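Local coordinates for protein 3-HSA hydroxylase, oxygenase (Rhodococcus sp., PDB 2RFQ) that hydroxylates the phenolic ring of the steroid-derived intermediate 3-HSA to a catechol during cholesterol breakdown, using reduced FMN and molecular oxygen, at residues 73-87 with 240-252. Sequence-based numbering, arbitrary orientation.
Sequences RKIASACGSTGWVSS and TISAPIVGMAYGA
Ala-76 and Gly-247 mark the centre of a buried helix-to-helix contact between the N-terminal helical part of the chain and helix 233-266, and it illustrates how small residues let backbones touch. Gly-247 and Gly-251 have no side chain where their CA atoms meet Arg-73 O and Ser-77 O in CA-H...O contacts, and Ser-77 CA approaches Gly-247 O likewise (3.1 Å); Ala-76 CB lies 3.2 Å from Pro-244 O. Arg-73 extends its CG anti to the backbone N (chi1 -175°), then bends at chi3; in the conformer given here, one of two, CZ lies over one face of the Tyr-250 ring, 4.4 Å from its centroid, in a cation-pi contact with the two planes 54° apart, and Trp-294 of helix 277-309 is a second aromatic partner. Residues 80-87 of helix 80-96 run nearly antiparallel to residues 240-252, at 158°. Trp-84 is a knob among Ile-241, Pro-244, Ile-245 and Met-248, a selenomethionine; Ile-245 CD1 meets the indole at its edge, 3.9 Å from CZ3. At the far end Ser-87 OG donates to a lone pair of Thr-240 O (2.6 Å), in the carbonyl plane. Such packing of N- and C-terminal helices belongs to the acyl-CoA dehydrogenase fold, here beside the probable FMN site, of which Trp-84 is probably a part.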
ATOM      1  N   ARG A  73      13.424 -20.136  12.658  1.00  7.55           N
ATOM      2  CA  ARG A  73      12.106 -19.976  12.046  0.50  6.97           C
ATOM      3  C   ARG A  73      11.103 -20.930  12.682  1.00  8.17           C
ATOM      4  O   ARG A  73       9.988 -20.526  13.048  1.00  8.49           O
ATOM      5  CB  ARG A  73      12.163 -20.220  10.544  0.50  7.51           C
ATOM      6  CG  ARG A  73      10.848 -19.939   9.867  0.50  4.87           C
ATOM      7  CD  ARG A  73      10.947 -20.263   8.412  0.50  2.00           C
ATOM      8  NE  ARG A  73      10.825 -21.699   8.204  0.50  4.77           N
ATOM      9  CZ  ARG A  73      10.529 -22.264   7.026  0.50  7.88           C
ATOM     10  NH1 ARG A  73      10.322 -21.521   5.928  0.50  5.61           N
ATOM     11  NH2 ARG A  73      10.445 -23.586   6.936  0.50 12.55           N
ATOM     12  N   LYS A  74      11.503 -22.197  12.827  1.00  7.17           N
ATOM     13  CA  LYS A  74      10.630 -23.211  13.436  1.00  8.39           C
ATOM     14  C   LYS A  74      10.257 -22.851  14.884  1.00  7.60           C
ATOM     15  O   LYS A  74       9.080 -22.865  15.247  1.00  8.46           O
ATOM     16  CB  LYS A  74      11.335 -24.575  13.391  1.00  8.92           C
ATOM     17  CG  LYS A  74      10.511 -25.716  13.897  1.00 10.48           C
ATOM     18  CD  LYS A  74      11.302 -27.037  13.932  1.00 11.98           C
ATOM     19  CE  LYS A  74      11.722 -27.482  12.552  1.00 15.74           C
ATOM     20  NZ  LYS A  74      10.575 -27.938  11.703  1.00 15.74           N
ATOM     21  N   ILE A  75      11.264 -22.563  15.712  1.00  7.19           N
ATOM     22  CA  ILE A  75      10.980 -22.225  17.123  1.00  7.00           C
ATOM     23  C   ILE A  75      10.039 -21.034  17.230  1.00  7.68           C
ATOM     24  O   ILE A  75       9.039 -21.069  17.981  1.00  7.81           O
ATOM     25  CB  ILE A  75      12.270 -21.947  17.909  1.00  7.38           C
ATOM     26  CG1 ILE A  75      13.182 -23.182  17.881  1.00  6.85           C
ATOM     27  CG2 ILE A  75      11.947 -21.529  19.359  1.00  7.74           C
ATOM     28  CD1 ILE A  75      14.628 -22.824  18.282  1.00  9.28           C
ATOM     29  N   ALA A  76      10.351 -19.983  16.480  1.00  7.49           N
ATOM     30  CA  ALA A  76       9.557 -18.743  16.533  1.00  7.63           C
ATOM     31  C   ALA A  76       8.120 -18.937  16.059  1.00  7.77           C
ATOM     32  O   ALA A  76       7.245 -18.149  16.429  1.00  8.24           O
ATOM     33  CB  ALA A  76      10.246 -17.656  15.706  1.00  7.39           C
ATOM     34  N   SER A  77       7.871 -19.936  15.203  1.00  7.11           N
ATOM     35  CA  SER A  77       6.514 -20.230  14.740  1.00  7.79           C
ATOM     36  C   SER A  77       5.612 -20.797  15.853  1.00  7.70           C
ATOM     37  O   SER A  77       4.381 -20.849  15.691  1.00  7.96           O
ATOM     38  CB  SER A  77       6.546 -21.175  13.541  1.00  7.79           C
ATOM     39  OG  SER A  77       6.850 -22.510  13.918  1.00  8.40           O
ATOM     40  N   ALA A  78       6.249 -21.305  16.914  1.00  7.31           N
ATOM     41  CA  ALA A  78       5.533 -21.819  18.107  1.00  8.14           C
ATOM     42  C   ALA A  78       5.396 -20.783  19.222  1.00  7.90           C
ATOM     43  O   ALA A  78       4.347 -20.694  19.866  1.00  7.73           O
ATOM     44  CB  ALA A  78       6.201 -23.072  18.646  1.00  8.22           C
ATOM     45  N   CYS A  79       6.456 -20.016  19.460  1.00  7.59           N
ATOM     46  CA  CYS A  79       6.435 -19.011  20.521  1.00  8.01           C
ATOM     47  C   CYS A  79       7.380 -17.900  20.073  1.00  7.42           C
ATOM     48  O   CYS A  79       8.591 -18.148  19.901  1.00  8.24           O
ATOM     49  CB  CYS A  79       6.888 -19.621  21.837  1.00  7.33           C
ATOM     50  SG  CYS A  79       7.084 -18.350  23.155  1.00  8.82           S
ATOM     51  N   GLY A  80       6.819 -16.705  19.842  1.00  7.30           N
ATOM     52  CA  GLY A  80       7.616 -15.597  19.326  1.00  7.75           C
ATOM     53  C   GLY A  80       8.769 -15.235  20.243  1.00  7.57           C
ATOM     54  O   GLY A  80       9.908 -15.032  19.790  1.00  8.52           O
ATOM     55  N   SER A  81       8.477 -15.102  21.537  1.00  7.63           N
ATOM     56  CA  SER A  81       9.536 -14.794  22.503  1.00  8.09           C
ATOM     57  C   SER A  81      10.621 -15.867  22.573  1.00  8.01           C
ATOM     58  O   SER A  81      11.824 -15.546  22.612  1.00  7.86           O
ATOM     59  CB  SER A  81       8.970 -14.527  23.910  1.00  7.63           C
ATOM     60  OG  SER A  81       8.208 -13.320  23.952  1.00  9.62           O
ATOM     61  N   THR A  82      10.216 -17.135  22.606  1.00  7.93           N
ATOM     62  CA  THR A  82      11.206 -18.213  22.656  1.00  8.18           C
ATOM     63  C   THR A  82      12.059 -18.202  21.388  1.00  8.45           C
ATOM     64  O   THR A  82      13.285 -18.351  21.460  1.00  9.01           O
ATOM     65  CB  THR A  82      10.530 -19.579  22.867  1.00  9.10           C
ATOM     66  OG1 THR A  82       9.769 -19.524  24.084  1.00  7.79           O
ATOM     67  CG2 THR A  82      11.588 -20.671  23.043  1.00  8.51           C
ATOM     68  N   GLY A  83      11.421 -17.963  20.243  1.00  8.69           N
ATOM     69  CA  GLY A  83      12.149 -17.895  18.965  1.00  8.68           C
ATOM     70  C   GLY A  83      13.143 -16.745  18.931  1.00  8.66           C
ATOM     71  O   GLY A  83      14.283 -16.904  18.465  1.00  9.49           O
ATOM     72  N   TRP A  84      12.708 -15.596  19.448  1.00  8.05           N
ATOM     73  CA  TRP A  84      13.565 -14.412  19.515  1.00  8.79           C
ATOM     74  C   TRP A  84      14.794 -14.668  20.374  1.00  9.02           C
ATOM     75  O   TRP A  84      15.934 -14.413  19.946  1.00  9.49           O
ATOM     76  CB  TRP A  84      12.766 -13.260  20.094  1.00  9.10           C
ATOM     77  CG  TRP A  84      13.464 -11.919  20.140  1.00  9.28           C
ATOM     78  CD1 TRP A  84      14.114 -11.372  21.208  1.00 10.28           C
ATOM     79  CD2 TRP A  84      13.556 -10.947  19.069  1.00  9.89           C
ATOM     80  NE1 TRP A  84      14.586 -10.109  20.879  1.00 10.90           N
ATOM     81  CE2 TRP A  84      14.250  -9.832  19.576  1.00  9.55           C
ATOM     82  CE3 TRP A  84      13.094 -10.915  17.736  1.00  7.95           C
ATOM     83  CZ2 TRP A  84      14.520  -8.695  18.783  1.00 10.64           C
ATOM     84  CZ3 TRP A  84      13.352  -9.800  16.948  1.00  8.82           C
ATOM     85  CH2 TRP A  84      14.058  -8.702  17.477  1.00  9.51           C
ATOM     86  N   VAL A  85      14.560 -15.163  21.578  1.00  8.76           N
ATOM     87  CA  VAL A  85      15.678 -15.477  22.495  1.00  9.26           C
ATOM     88  C   VAL A  85      16.595 -16.548  21.903  1.00  9.13           C
ATOM     89  O   VAL A  85      17.829 -16.429  21.977  1.00  9.35           O
ATOM     90  CB  VAL A  85      15.126 -15.911  23.861  1.00  8.05           C
ATOM     91  CG1 VAL A  85      16.219 -16.493  24.764  1.00  9.25           C
ATOM     92  CG2 VAL A  85      14.445 -14.715  24.533  1.00  9.42           C
ATOM     93  N   SER A  86      16.000 -17.579  21.306  1.00  9.36           N
ATOM     94  CA  SER A  86      16.776 -18.690  20.758  1.00  9.34           C
ATOM     95  C   SER A  86      17.718 -18.180  19.671  1.00  9.28           C
ATOM     96  O   SER A  86      18.896 -18.529  19.621  1.00  8.78           O
ATOM     97  CB  SER A  86      15.846 -19.772  20.189  1.00  9.60           C
ATOM     98  OG  SER A  86      15.152 -20.441  21.257  1.00 11.01           O
ATOM     99  N   SER A  87      17.194 -17.328  18.811  1.00  8.64           N
ATOM    100  CA  SER A  87      18.000 -16.808  17.715  1.00  8.93           C
ATOM    101  C   SER A  87      19.202 -16.015  18.215  1.00  9.15           C
ATOM    102  O   SER A  87      20.345 -16.258  17.800  1.00  9.02           O
ATOM    103  CB  SER A  87      17.140 -15.911  16.850  1.00  8.99           C
ATOM    104  OG  SER A  87      17.837 -15.586  15.647  1.00  9.43           O
ATOM    105  N   THR A 240      19.597 -12.800  12.095  1.00  6.05           N
ATOM    106  CA  THR A 240      19.168 -13.361  13.405  1.00  6.58           C
ATOM    107  C   THR A 240      17.976 -12.606  14.025  1.00  6.79           C
ATOM    108  O   THR A 240      17.197 -13.169  14.793  1.00  7.12           O
ATOM    109  CB  THR A 240      20.347 -13.568  14.378  1.00  7.43           C
ATOM    110  OG1 THR A 240      20.465 -14.982  14.666  1.00  8.86           O
ATOM    111  CG2 THR A 240      20.128 -12.859  15.696  1.00  7.69           C
ATOM    112  N   ILE A 241      17.821 -11.341  13.636  1.00  6.71           N
ATOM    113  CA  ILE A 241      16.722 -10.499  14.052  1.00  7.44           C
ATOM    114  C   ILE A 241      15.492 -10.669  13.153  1.00  7.61           C
ATOM    115  O   ILE A 241      14.355 -10.642  13.642  1.00 10.47           O
ATOM    116  CB  ILE A 241      17.212  -9.003  14.088  1.00  8.23           C
ATOM    117  CG1 ILE A 241      18.353  -8.854  15.095  1.00 10.00           C
ATOM    118  CG2 ILE A 241      16.032  -8.008  14.240  1.00  8.95           C
ATOM    119  CD1 ILE A 241      18.032  -9.408  16.518  1.00  9.55           C
ATOM    120  N   SER A 242      15.696 -10.841  11.856  1.00  7.03           N
ATOM    121  CA  SER A 242      14.542 -11.017  10.962  1.00  6.46           C
ATOM    122  C   SER A 242      13.983 -12.441  10.996  1.00  6.84           C
ATOM    123  O   SER A 242      12.769 -12.633  10.904  1.00  6.52           O
ATOM    124  CB  SER A 242      14.889 -10.644   9.501  1.00  7.11           C
ATOM    125  OG  SER A 242      15.210  -9.264   9.415  1.00  9.23           O
ATOM    126  N   ALA A 243      14.864 -13.440  11.084  1.00  6.41           N
ATOM    127  CA  ALA A 243      14.401 -14.849  11.013  1.00  6.56           C
ATOM    128  C   ALA A 243      13.285 -15.188  12.014  1.00  6.46           C
ATOM    129  O   ALA A 243      12.293 -15.820  11.627  1.00  6.16           O
ATOM    130  CB  ALA A 243      15.588 -15.823  11.136  1.00  6.52           C
ATOM    131  N   PRO A 244      13.414 -14.773  13.292  1.00  6.29           N
ATOM    132  CA  PRO A 244      12.317 -15.085  14.234  1.00  5.98           C
ATOM    133  C   PRO A 244      11.020 -14.352  13.878  1.00  6.43           C
ATOM    134  O   PRO A 244       9.956 -14.891  14.068  1.00  6.71           O
ATOM    135  CB  PRO A 244      12.871 -14.675  15.610  1.00  6.48           C
ATOM    136  CG  PRO A 244      14.022 -13.741  15.324  1.00  7.11           C
ATOM    137  CD  PRO A 244      14.535 -14.061  13.948  1.00  6.52           C
ATOM    138  N   ILE A 245      11.121 -13.147  13.318  1.00  5.94           N
ATOM    139  CA  ILE A 245       9.905 -12.424  12.932  1.00  6.54           C
ATOM    140  C   ILE A 245       9.225 -13.131  11.764  1.00  6.77           C
ATOM    141  O   ILE A 245       7.997 -13.298  11.759  1.00  6.79           O
ATOM    142  CB  ILE A 245      10.190 -10.956  12.662  1.00  6.48           C
ATOM    143  CG1 ILE A 245      10.754 -10.310  13.941  1.00  6.51           C
ATOM    144  CG2 ILE A 245       8.922 -10.250  12.204  1.00  6.94           C
ATOM    145  CD1 ILE A 245      11.310  -8.860  13.728  1.00  8.01           C
ATOM    146  N   VAL A 246      10.020 -13.547  10.770  1.00  6.46           N
ATOM    147  CA  VAL A 246       9.495 -14.414   9.710  1.00  6.92           C
ATOM    148  C   VAL A 246       8.816 -15.678  10.305  1.00  6.43           C
ATOM    149  O   VAL A 246       7.696 -16.026   9.933  1.00  6.56           O
ATOM    150  CB  VAL A 246      10.580 -14.764   8.667  1.00  7.74           C
ATOM    151  CG1 VAL A 246      10.032 -15.760   7.632  1.00  9.19           C
ATOM    152  CG2 VAL A 246      11.043 -13.463   7.987  1.00  8.03           C
ATOM    153  N   GLY A 247       9.488 -16.347  11.238  1.00  6.00           N
ATOM    154  CA  GLY A 247       8.905 -17.521  11.913  1.00  6.31           C
ATOM    155  C   GLY A 247       7.582 -17.197  12.615  1.00  6.90           C
ATOM    156  O   GLY A 247       6.633 -17.988  12.538  1.00  6.52           O
HETATM  157  N   MSE A 248       7.516 -16.047  13.285  1.00  6.94           N
HETATM  158  CA  MSE A 248       6.270 -15.585  13.912  1.00  7.92           C
HETATM  159  C   MSE A 248       5.151 -15.497  12.868  1.00  6.85           C
HETATM  160  O   MSE A 248       3.998 -15.872  13.149  1.00  7.52           O
HETATM  161  CB  MSE A 248       6.483 -14.241  14.623  1.00  7.22           C
HETATM  162  CG  MSE A 248       7.310 -14.398  15.886  1.00  7.02           C
HETATM  163 SE   MSE A 248       7.638 -12.558  16.547  1.00 13.92          SE
HETATM  164  CE  MSE A 248       9.542 -12.737  17.070  1.00  8.40           C
ATOM    165  N   ALA A 249       5.501 -15.069  11.652  1.00  6.49           N
ATOM    166  CA  ALA A 249       4.511 -14.924  10.586  1.00  6.63           C
ATOM    167  C   ALA A 249       4.009 -16.303  10.147  1.00  6.76           C
ATOM    168  O   ALA A 249       2.792 -16.490   9.913  1.00  7.30           O
ATOM    169  CB  ALA A 249       5.101 -14.096   9.415  1.00  6.77           C
ATOM    170  N   TYR A 250       4.916 -17.275  10.039  1.00  6.42           N
ATOM    171  CA  TYR A 250       4.492 -18.654   9.730  1.00  7.75           C
ATOM    172  C   TYR A 250       3.507 -19.167  10.787  1.00  7.52           C
ATOM    173  O   TYR A 250       2.455 -19.771  10.463  1.00  7.73           O
ATOM    174  CB  TYR A 250       5.684 -19.608   9.628  1.00  7.29           C
ATOM    175  CG  TYR A 250       6.372 -19.599   8.276  1.00  8.33           C
ATOM    176  CD1 TYR A 250       7.402 -18.711   8.019  1.00  8.71           C
ATOM    177  CD2 TYR A 250       5.954 -20.445   7.253  1.00  9.93           C
ATOM    178  CE1 TYR A 250       8.069 -18.707   6.782  1.00  8.69           C
ATOM    179  CE2 TYR A 250       6.594 -20.439   5.994  1.00  9.12           C
ATOM    180  CZ  TYR A 250       7.650 -19.540   5.780  1.00  7.88           C
ATOM    181  OH  TYR A 250       8.298 -19.507   4.563  1.00  9.51           O
ATOM    182  N   GLY A 251       3.828 -18.902  12.051  1.00  7.68           N
ATOM    183  CA  GLY A 251       2.999 -19.374  13.170  1.00  7.52           C
ATOM    184  C   GLY A 251       1.636 -18.710  13.138  1.00  7.90           C
ATOM    185  O   GLY A 251       0.608 -19.380  13.326  1.00  8.63           O
ATOM    186  N   ALA A 252       1.640 -17.400  12.896  1.00  7.80           N
ATOM    187  CA  ALA A 252       0.398 -16.628  12.812  1.00  8.49           C
ATOM    188  C   ALA A 252      -0.457 -17.155  11.662  1.00  8.24           C
ATOM    189  O   ALA A 252      -1.688 -17.321  11.795  1.00  8.82           O
ATOM    190  CB  ALA A 252       0.706 -15.157  12.608  1.00  8.39           C
TER